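Local atomic coordinates of DNR protein (Pseudomonas aeruginosa, PDB entry 2Z69), a protein that probably acts as a DNA-binding transcription factor, a nitric oxide-responsive regulator of dissimilatory nitrate respiration of which this chain is the sensor domain. Residues Glu30-Ser35 / Phe112-Lys117; Val64-Leu69 / Tyr99-Gln104. All coordinates share one frame; numbering follows the deposited sequence.

Interaction 1. Residues Glu30-Ser35 / Phe112-Lys117; sequences ELLASS and FRFSNK
Phe114 meets Leu31 and Ser35 through CD2 and CE2 of its ring, where helix 25-33 gives way to strand 36-40. Its CG lies beside the backbone N and anti to the carbonyl carbon (chi1 -63°), which carries the ring from CB toward the helix end. The first atom to meet that end is CD2, which Leu31 CG approaches to 3.7 Å, the two side chains crossing at about a right angle. Ser35 CB comes equally close to Phe114 CD2. One atom further out, CE2 still touches both residues, and Leu32 CD2 reaches the ring edge near its plane. This belongs to the cyclic nucleotide-binding type of beta-barrel fold, in which N-terminal helices pack against the barrel; Leu14 and Phe20 also meet Phe114. The same methyl, Leu32 CD2, also makes a CH-pi interaction, standing over a face of Phe112, 4.2 Å from the ring centroid and displaced toward the rim. Ser35 folds back on the last turn, its OG donating to Leu32 O at 2.9 Å, a carbonyl that also accepts from Ser35 N. Toward the strand, Ser35 CA makes a C-H...O contact of 3.3 Å with Arg113 O. Water 1 bridges the backbones, donating to Leu31 O and accepting from Ser115 N, each at 3.2 Å. The guanidinium of Arg113 turns to a salt bridge with Asp36.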
ATOM      1  N   GLU B  30       1.632 -18.688  15.221  1.00 22.61           N
ATOM      2  CA  GLU B  30       2.295 -17.642  16.005  1.00 23.18           C
ATOM      3  C   GLU B  30       1.381 -16.428  16.221  1.00 22.30           C
ATOM      4  O   GLU B  30       1.388 -15.809  17.289  1.00 21.59           O
ATOM      5  CB  GLU B  30       3.618 -17.233  15.344  1.00 22.90           C
ATOM      6  CG  GLU B  30       4.495 -16.300  16.195  1.00 25.32           C
ATOM      7  CD  GLU B  30       5.874 -16.020  15.599  1.00 26.18           C
ATOM      8  OE1 GLU B  30       6.308 -16.738  14.667  1.00 34.62           O
ATOM      9  OE2 GLU B  30       6.543 -15.078  16.078  1.00 32.83           O
ATOM     10  N   LEU B  31       0.583 -16.121  15.200  1.00 21.65           N
ATOM     11  CA  LEU B  31      -0.391 -15.026  15.233  1.00 21.05           C
ATOM     12  C   LEU B  31      -1.522 -15.303  16.224  1.00 19.64           C
ATOM     13  O   LEU B  31      -1.845 -14.440  17.054  1.00 17.25           O
ATOM     14  CB  LEU B  31      -0.946 -14.768  13.816  1.00 21.20           C
ATOM     15  CG  LEU B  31      -1.841 -13.553  13.550  1.00 23.51           C
ATOM     16  CD1 LEU B  31      -1.208 -12.247  14.048  1.00 25.19           C
ATOM     17  CD2 LEU B  31      -2.173 -13.460  12.076  1.00 21.76           C
ATOM     18  N   LEU B  32      -2.112 -16.499  16.117  1.00 19.76           N
ATOM     19  CA  LEU B  32      -3.057 -17.015  17.122  1.00 20.78           C
ATOM     20  C   LEU B  32      -2.513 -17.020  18.550  1.00 20.70           C
ATOM     21  O   LEU B  32      -3.227 -16.679  19.485  1.00 20.62           O
ATOM     22  CB  LEU B  32      -3.555 -18.420  16.757  1.00 20.41           C
ATOM     23  CG  LEU B  32      -4.644 -18.451  15.684  1.00 20.39           C
ATOM     24  CD1 LEU B  32      -4.701 -19.811  15.038  1.00 18.39           C
ATOM     25  CD2 LEU B  32      -6.002 -18.067  16.280  1.00 18.64           C
ATOM     26  N   ALA B  33      -1.253 -17.403  18.705  1.00 21.56           N
ATOM     27  CA  ALA B  33      -0.620 -17.472  20.025  1.00 22.12           C
ATOM     28  C   ALA B  33      -0.609 -16.118  20.763  1.00 21.95           C
ATOM     29  O   ALA B  33      -0.737 -16.071  21.993  1.00 22.10           O
ATOM     30  CB  ALA B  33       0.809 -18.054  19.903  1.00 22.06           C
ATOM     31  N   SER B  34      -0.469 -15.030  20.013  1.00 21.73           N
ATOM     32  CA  SER B  34      -0.483 -13.679  20.587  1.00 22.09           C
ATOM     33  C   SER B  34      -1.871 -13.000  20.562  1.00 21.05           C
ATOM     34  O   SER B  34      -2.027 -11.862  21.030  1.00 21.74           O
ATOM     35  CB  SER B  34       0.531 -12.790  19.866  1.00 22.54           C
ATOM     36  OG  SER B  34       0.685 -11.551  20.540  1.00 25.67           O
ATOM     37  N   SER B  35      -2.876 -13.679  20.025  1.00 19.15           N
ATOM     38  CA  SER B  35      -4.222 -13.100  20.012  1.00 19.77           C
ATOM     39  C   SER B  35      -4.942 -13.221  21.371  1.00 18.98           C
ATOM     40  O   SER B  35      -4.545 -13.999  22.213  1.00 19.33           O
ATOM     41  CB  SER B  35      -5.071 -13.706  18.882  1.00 19.60           C
ATOM     42  OG  SER B  35      -5.520 -15.003  19.206  1.00 21.92           O
ATOM     43  N   PHE B 112     -11.612 -12.781  17.815  1.00 19.71           N
ATOM     44  CA  PHE B 112     -10.180 -12.838  18.032  1.00 19.76           C
ATOM     45  C   PHE B 112      -9.666 -11.430  17.865  1.00 19.50           C
ATOM     46  O   PHE B 112      -9.994 -10.791  16.876  1.00 20.84           O
ATOM     47  CB  PHE B 112      -9.524 -13.701  16.959  1.00 20.22           C
ATOM     48  CG  PHE B 112      -9.687 -15.173  17.174  1.00 21.01           C
ATOM     49  CD1 PHE B 112     -10.030 -15.998  16.109  1.00 17.67           C
ATOM     50  CD2 PHE B 112      -9.470 -15.740  18.432  1.00 17.49           C
ATOM     51  CE1 PHE B 112     -10.165 -17.379  16.272  1.00 16.41           C
ATOM     52  CE2 PHE B 112      -9.594 -17.129  18.618  1.00 23.29           C
ATOM     53  CZ  PHE B 112      -9.937 -17.955  17.529  1.00 20.17           C
ATOM     54  N   ARG B 113      -8.891 -10.931  18.821  1.00 20.16           N
ATOM     55  CA  ARG B 113      -8.236  -9.625  18.700  1.00 21.41           C
ATOM     56  C   ARG B 113      -6.788  -9.876  18.348  1.00 22.07           C
ATOM     57  O   ARG B 113      -6.050 -10.441  19.165  1.00 23.71           O
ATOM     58  CB  ARG B 113      -8.256  -8.882  20.028  1.00 21.04           C
ATOM     59  CG  ARG B 113      -7.241  -7.748  20.130  1.00 21.60           C
ATOM     60  CD  ARG B 113      -7.545  -6.746  21.289  1.00 24.48           C
ATOM     61  NE  ARG B 113      -7.638  -7.453  22.548  1.00 43.38           N
ATOM     62  CZ  ARG B 113      -8.670  -7.435  23.384  1.00 44.48           C
ATOM     63  NH1 ARG B 113      -9.752  -6.692  23.159  1.00 44.22           N
ATOM     64  NH2 ARG B 113      -8.590  -8.159  24.482  1.00 45.12           N
ATOM     65  N   PHE B 114      -6.365  -9.471  17.157  1.00 21.44           N
ATOM     66  CA  PHE B 114      -4.975  -9.648  16.754  1.00 20.37           C
ATOM     67  C   PHE B 114      -4.211  -8.345  16.898  1.00 21.72           C
ATOM     68  O   PHE B 114      -4.699  -7.299  16.505  1.00 24.12           O
ATOM     69  CB  PHE B 114      -4.921 -10.083  15.310  1.00 20.54           C
ATOM     70  CG  PHE B 114      -5.571 -11.394  15.044  1.00 20.77           C
ATOM     71  CD1 PHE B 114      -6.830 -11.459  14.479  1.00 19.34           C
ATOM     72  CD2 PHE B 114      -4.924 -12.568  15.332  1.00 22.18           C
ATOM     73  CE1 PHE B 114      -7.418 -12.668  14.200  1.00 16.15           C
ATOM     74  CE2 PHE B 114      -5.524 -13.780  15.061  1.00 22.99           C
ATOM     75  CZ  PHE B 114      -6.773 -13.820  14.496  1.00 20.28           C
ATOM     76  N   SER B 115      -3.015  -8.402  17.466  1.00 21.00           N
ATOM     77  CA  SER B 115      -2.125  -7.255  17.546  1.00 20.00           C
ATOM     78  C   SER B 115      -1.655  -6.808  16.159  1.00 18.79           C
ATOM     79  O   SER B 115      -1.227  -7.642  15.333  1.00 17.32           O
ATOM     80  CB  SER B 115      -0.900  -7.655  18.382  1.00 21.19           C
ATOM     81  OG  SER B 115       0.101  -6.675  18.330  1.00 22.36           O
ATOM     82  N   ASN B 116      -1.738  -5.499  15.909  1.00 17.03           N
ATOM     83  CA  ASN B 116      -1.159  -4.896  14.715  1.00 16.36           C
ATOM     84  C   ASN B 116       0.299  -5.285  14.641  1.00 16.39           C
ATOM     85  O   ASN B 116       0.751  -5.819  13.626  1.00 16.96           O
ATOM     86  CB  ASN B 116      -1.351  -3.362  14.701  1.00 17.00           C
ATOM     87  CG  ASN B 116      -2.806  -2.953  14.449  1.00 17.94           C
ATOM     88  OD1 ASN B 116      -3.651  -3.790  14.206  1.00 20.97           O
ATOM     89  ND2 ASN B 116      -3.089  -1.666  14.506  1.00 21.08           N
ATOM     90  N   LYS B 117       1.014  -5.098  15.750  1.00 15.80           N
ATOM     91  CA  LYS B 117       2.449  -5.389  15.816  1.00 16.60           C
ATOM     92  C   LYS B 117       2.837  -6.853  15.476  1.00 15.56           C
ATOM     93  O   LYS B 117       3.824  -7.091  14.800  1.00 14.25           O
ATOM     94  CB  LYS B 117       3.024  -4.952  17.188  1.00 16.22           C
TER
HETATM   95  O   HOH W   1      -1.941 -11.349  17.983  1.00 33.96           O
HETATM   96  O   HOH W   2      -3.996  -9.342  20.894  1.00 30.94           O

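Interaction 2. Residues Val64-Leu69 / Tyr99-Gln104; sequences VKIYRL and YVATAQ
Four backbone hydrogen bonds join Lys65 and Tyr67 to Gln104 and Thr102 in an antiparallel ladder. Lys65 N donates to Gln104 O at 2.8 Å, and Gln104 N returns the bond to Lys65 O. The second hydrogen-bonded pair is likewise reciprocal; in it Thr102 N meets Tyr67 O at 2.9 Å almost straight (177° at the hydrogen). Between them, Ile66 and Ala103 form the non-hydrogen-bonded pair, where C-H...O contacts run from Ile66 CA to Thr102 O and from Ala103 CA to Lys65 O. Water 3 extends the ladder beyond Thr102: it donates to Tyr67 O and accepts from Leu69 N and from Thr102 OG1, the last at 2.7 Å. Thr102 OG1 is also tied to Gln49 N.

Side chains then sort by face. With CG between its backbone N and carbonyl carbon (chi1 63°), Tyr67 leans its ring across the neighbouring strand, and Thr102 CB sits over one ring face, 4.2 Å from the centroid, as a CH-pi contact. Thr102 CG2 lies 3.6 Å from Tyr67 OH. On the same face Lys65 runs alongside Gln104, its ammonium salt-bridged to Glu75. On the reverse face Ala103 CB touches both Val64 CG1 (3.9 Å) and Ile66 CG1 (4.0 Å), while Ile66 CG2 rests on Ala101 CB. Val100 O lies over a face of the Arg68 guanidinium, whose NH2 is hydrogen-bonded to Ile145 O of the second subunit.

Strands 63-69 and 102-105 are the central pair of a four-stranded sheet of the barrel, flanked by 75-82 and 45-47; Phe87 meets Val64, Ile66 and Ala103, and Leu151 of the second subunit packs on Ile66, Val100 and Ala101.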
ATOM      1  N   VAL B  64     -21.172  -6.953  14.122  1.00 20.54           N
ATOM      2  CA  VAL B  64     -20.582  -5.708  14.709  1.00 19.70           C
ATOM      3  C   VAL B  64     -20.898  -4.543  13.759  1.00 19.54           C
ATOM      4  O   VAL B  64     -20.787  -4.704  12.544  1.00 18.96           O
ATOM      5  CB  VAL B  64     -19.067  -5.879  14.875  1.00 20.24           C
ATOM      6  CG1 VAL B  64     -18.330  -4.541  14.915  1.00 22.41           C
ATOM      7  CG2 VAL B  64     -18.763  -6.739  16.142  1.00 20.38           C
ATOM      8  N   LYS B  65     -21.373  -3.413  14.285  1.00 16.80           N
ATOM      9  CA  LYS B  65     -21.557  -2.236  13.449  1.00 17.30           C
ATOM     10  C   LYS B  65     -20.455  -1.203  13.720  1.00 18.47           C
ATOM     11  O   LYS B  65     -19.964  -1.056  14.869  1.00 17.98           O
ATOM     12  CB  LYS B  65     -22.950  -1.613  13.620  1.00 18.22           C
ATOM     13  CG  LYS B  65     -23.207  -0.940  14.977  1.00 17.18           C
ATOM     14  CD  LYS B  65     -24.421  -0.018  14.898  1.00 20.18           C
ATOM     15  CE  LYS B  65     -24.737   0.525  16.299  1.00 26.45           C
ATOM     16  NZ  LYS B  65     -25.929   1.469  16.387  1.00 22.89           N
ATOM     17  N   ILE B  66     -20.057  -0.482  12.675  1.00 18.01           N
ATOM     18  CA  ILE B  66     -18.950   0.478  12.805  1.00 18.11           C
ATOM     19  C   ILE B  66     -19.411   1.870  12.346  1.00 16.46           C
ATOM     20  O   ILE B  66     -19.898   2.017  11.247  1.00 17.32           O
ATOM     21  CB  ILE B  66     -17.673  -0.026  12.001  1.00 20.09           C
ATOM     22  CG1 ILE B  66     -17.283  -1.440  12.492  1.00 21.85           C
ATOM     23  CG2 ILE B  66     -16.515   0.991  12.088  1.00 17.71           C
ATOM     24  CD1 ILE B  66     -16.000  -1.925  11.999  1.00 28.93           C
ATOM     25  N   TYR B  67     -19.252   2.881  13.198  1.00 16.65           N
ATOM     26  CA  TYR B  67     -19.830   4.217  12.982  1.00 16.07           C
ATOM     27  C   TYR B  67     -19.008   5.327  13.641  1.00 17.63           C
ATOM     28  O   TYR B  67     -18.289   5.064  14.602  1.00 18.87           O
ATOM     29  CB  TYR B  67     -21.264   4.292  13.555  1.00 15.52           C
ATOM     30  CG  TYR B  67     -21.364   4.086  15.076  1.00 17.44           C
ATOM     31  CD1 TYR B  67     -21.436   2.819  15.605  1.00 20.62           C
ATOM     32  CD2 TYR B  67     -21.399   5.178  15.969  1.00 17.76           C
ATOM     33  CE1 TYR B  67     -21.526   2.600  16.974  1.00 22.98           C
ATOM     34  CE2 TYR B  67     -21.503   4.965  17.359  1.00 20.11           C
ATOM     35  CZ  TYR B  67     -21.569   3.656  17.837  1.00 23.52           C
ATOM     36  OH  TYR B  67     -21.676   3.365  19.176  1.00 23.79           O
ATOM     37  N   ARG B  68     -19.123   6.563  13.148  1.00 18.90           N
ATOM     38  CA  ARG B  68     -18.624   7.718  13.895  1.00 21.07           C
ATOM     39  C   ARG B  68     -19.808   8.553  14.399  1.00 22.84           C
ATOM     40  O   ARG B  68     -20.755   8.856  13.638  1.00 21.91           O
ATOM     41  CB  ARG B  68     -17.751   8.637  13.032  1.00 22.96           C
ATOM     42  CG  ARG B  68     -16.657   7.964  12.193  1.00 25.31           C
ATOM     43  CD  ARG B  68     -16.480   8.731  10.876  1.00 34.21           C
ATOM     44  NE  ARG B  68     -15.174   8.538  10.236  1.00 40.01           N
ATOM     45  CZ  ARG B  68     -14.270   9.504  10.062  1.00 43.76           C
ATOM     46  NH1 ARG B  68     -14.508  10.742  10.476  1.00 46.44           N
ATOM     47  NH2 ARG B  68     -13.117   9.240   9.469  1.00 47.41           N
ATOM     48  N   LEU B  69     -19.737   8.948  15.671  1.00 23.93           N
ATOM     49  CA  LEU B  69     -20.737   9.803  16.276  1.00 24.68           C
ATOM     50  C   LEU B  69     -20.377  11.242  15.992  1.00 25.91           C
ATOM     51  O   LEU B  69     -19.218  11.651  16.124  1.00 26.49           O
ATOM     52  CB  LEU B  69     -20.826   9.543  17.769  1.00 25.71           C
ATOM     53  N   TYR B  99      -8.242   4.748  16.803  1.00 14.63           N
ATOM     54  CA  TYR B  99      -9.443   4.359  16.067  1.00 14.73           C
ATOM     55  C   TYR B  99     -10.208   5.602  15.630  1.00 15.16           C
ATOM     56  O   TYR B  99     -10.490   6.478  16.441  1.00 15.55           O
ATOM     57  CB  TYR B  99     -10.358   3.445  16.908  1.00 14.27           C
ATOM     58  CG  TYR B  99      -9.756   2.072  17.122  1.00 13.53           C
ATOM     59  CD1 TYR B  99      -9.626   1.178  16.072  1.00 12.87           C
ATOM     60  CD2 TYR B  99      -9.316   1.683  18.385  1.00 18.99           C
ATOM     61  CE1 TYR B  99      -9.036  -0.090  16.269  1.00 14.94           C
ATOM     62  CE2 TYR B  99      -8.742   0.454  18.601  1.00 14.28           C
ATOM     63  CZ  TYR B  99      -8.608  -0.436  17.543  1.00 18.27           C
ATOM     64  OH  TYR B  99      -8.033  -1.687  17.792  1.00 17.74           O
ATOM     65  N   VAL B 100     -10.530   5.670  14.345  1.00 15.17           N
ATOM     66  CA  VAL B 100     -11.290   6.785  13.768  1.00 16.40           C
ATOM     67  C   VAL B 100     -12.813   6.524  13.758  1.00 17.83           C
ATOM     68  O   VAL B 100     -13.558   7.295  13.162  1.00 19.59           O
ATOM     69  CB  VAL B 100     -10.838   7.015  12.305  1.00 16.28           C
ATOM     70  CG1 VAL B 100      -9.404   7.497  12.251  1.00 19.05           C
ATOM     71  CG2 VAL B 100     -10.958   5.711  11.532  1.00 16.15           C
ATOM     72  N   ALA B 101     -13.256   5.427  14.371  1.00 16.90           N
ATOM     73  CA  ALA B 101     -14.679   5.072  14.493  1.00 18.82           C
ATOM     74  C   ALA B 101     -14.856   4.143  15.695  1.00 19.49           C
ATOM     75  O   ALA B 101     -13.865   3.670  16.247  1.00 19.07           O
ATOM     76  CB  ALA B 101     -15.174   4.361  13.214  1.00 18.65           C
ATOM     77  N   THR B 102     -16.112   3.850  16.049  1.00 20.14           N
ATOM     78  CA  THR B 102     -16.480   2.962  17.166  1.00 19.10           C
ATOM     79  C   THR B 102     -17.051   1.709  16.548  1.00 20.30           C
ATOM     80  O   THR B 102     -17.711   1.781  15.527  1.00 21.02           O
ATOM     81  CB  THR B 102     -17.609   3.649  17.997  1.00 19.89           C
ATOM     82  OG1 THR B 102     -17.108   4.872  18.556  1.00 19.36           O
ATOM     83  CG2 THR B 102     -18.166   2.787  19.078  1.00 19.19           C
ATOM     84  N   ALA B 103     -16.813   0.566  17.181  1.00 20.22           N
ATOM     85  CA  ALA B 103     -17.334  -0.732  16.711  1.00 18.68           C
ATOM     86  C   ALA B 103     -18.122  -1.285  17.883  1.00 17.73           C
ATOM     87  O   ALA B 103     -17.593  -1.352  19.001  1.00 16.33           O
ATOM     88  CB  ALA B 103     -16.203  -1.662  16.363  1.00 17.32           C
ATOM     89  N   GLN B 104     -19.378  -1.657  17.631  1.00 17.11           N
ATOM     90  CA  GLN B 104     -20.305  -2.087  18.682  1.00 17.67           C
ATOM     91  C   GLN B 104     -20.981  -3.368  18.257  1.00 17.49           C
ATOM     92  O   GLN B 104     -21.445  -3.474  17.128  1.00 19.09           O
ATOM     93  CB  GLN B 104     -21.388  -1.013  18.932  1.00 17.92           C
ATOM     94  CG  GLN B 104     -22.302  -1.284  20.166  1.00 21.31           C
ATOM     95  CD  GLN B 104     -23.298  -0.141  20.440  1.00 21.78           C
ATOM     96  OE1 GLN B 104     -23.696   0.116  21.577  1.00 26.11           O
ATOM     97  NE2 GLN B 104     -23.663   0.544  19.416  1.00 21.85           N
TER
HETATM   98  O   HOH W   3     -17.794   6.948  17.029  1.00 29.72           O

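How the interactions relate
From the N terminus, helix 25-33 comes first, and its end at residues 30-35 opens the larger loop. The chain then passes through strands 36-40, 45-47 and 55-59 before residues 64-69 begin the smaller one. Strands 75-82 and 86-87 follow, and residues 99-104 close interaction 2 after 29 intervening residues. A short connection leads from strand 102-105 into strand 109-115, where interaction 1 closes, 76 residues after it opened, so the second loop lies wholly within the first. Interaction 2 knits the middle of one barrel sheet; interaction 1 fastens an N-terminal helix to the other. Their centres are about 21 Å apart, and they do not touch.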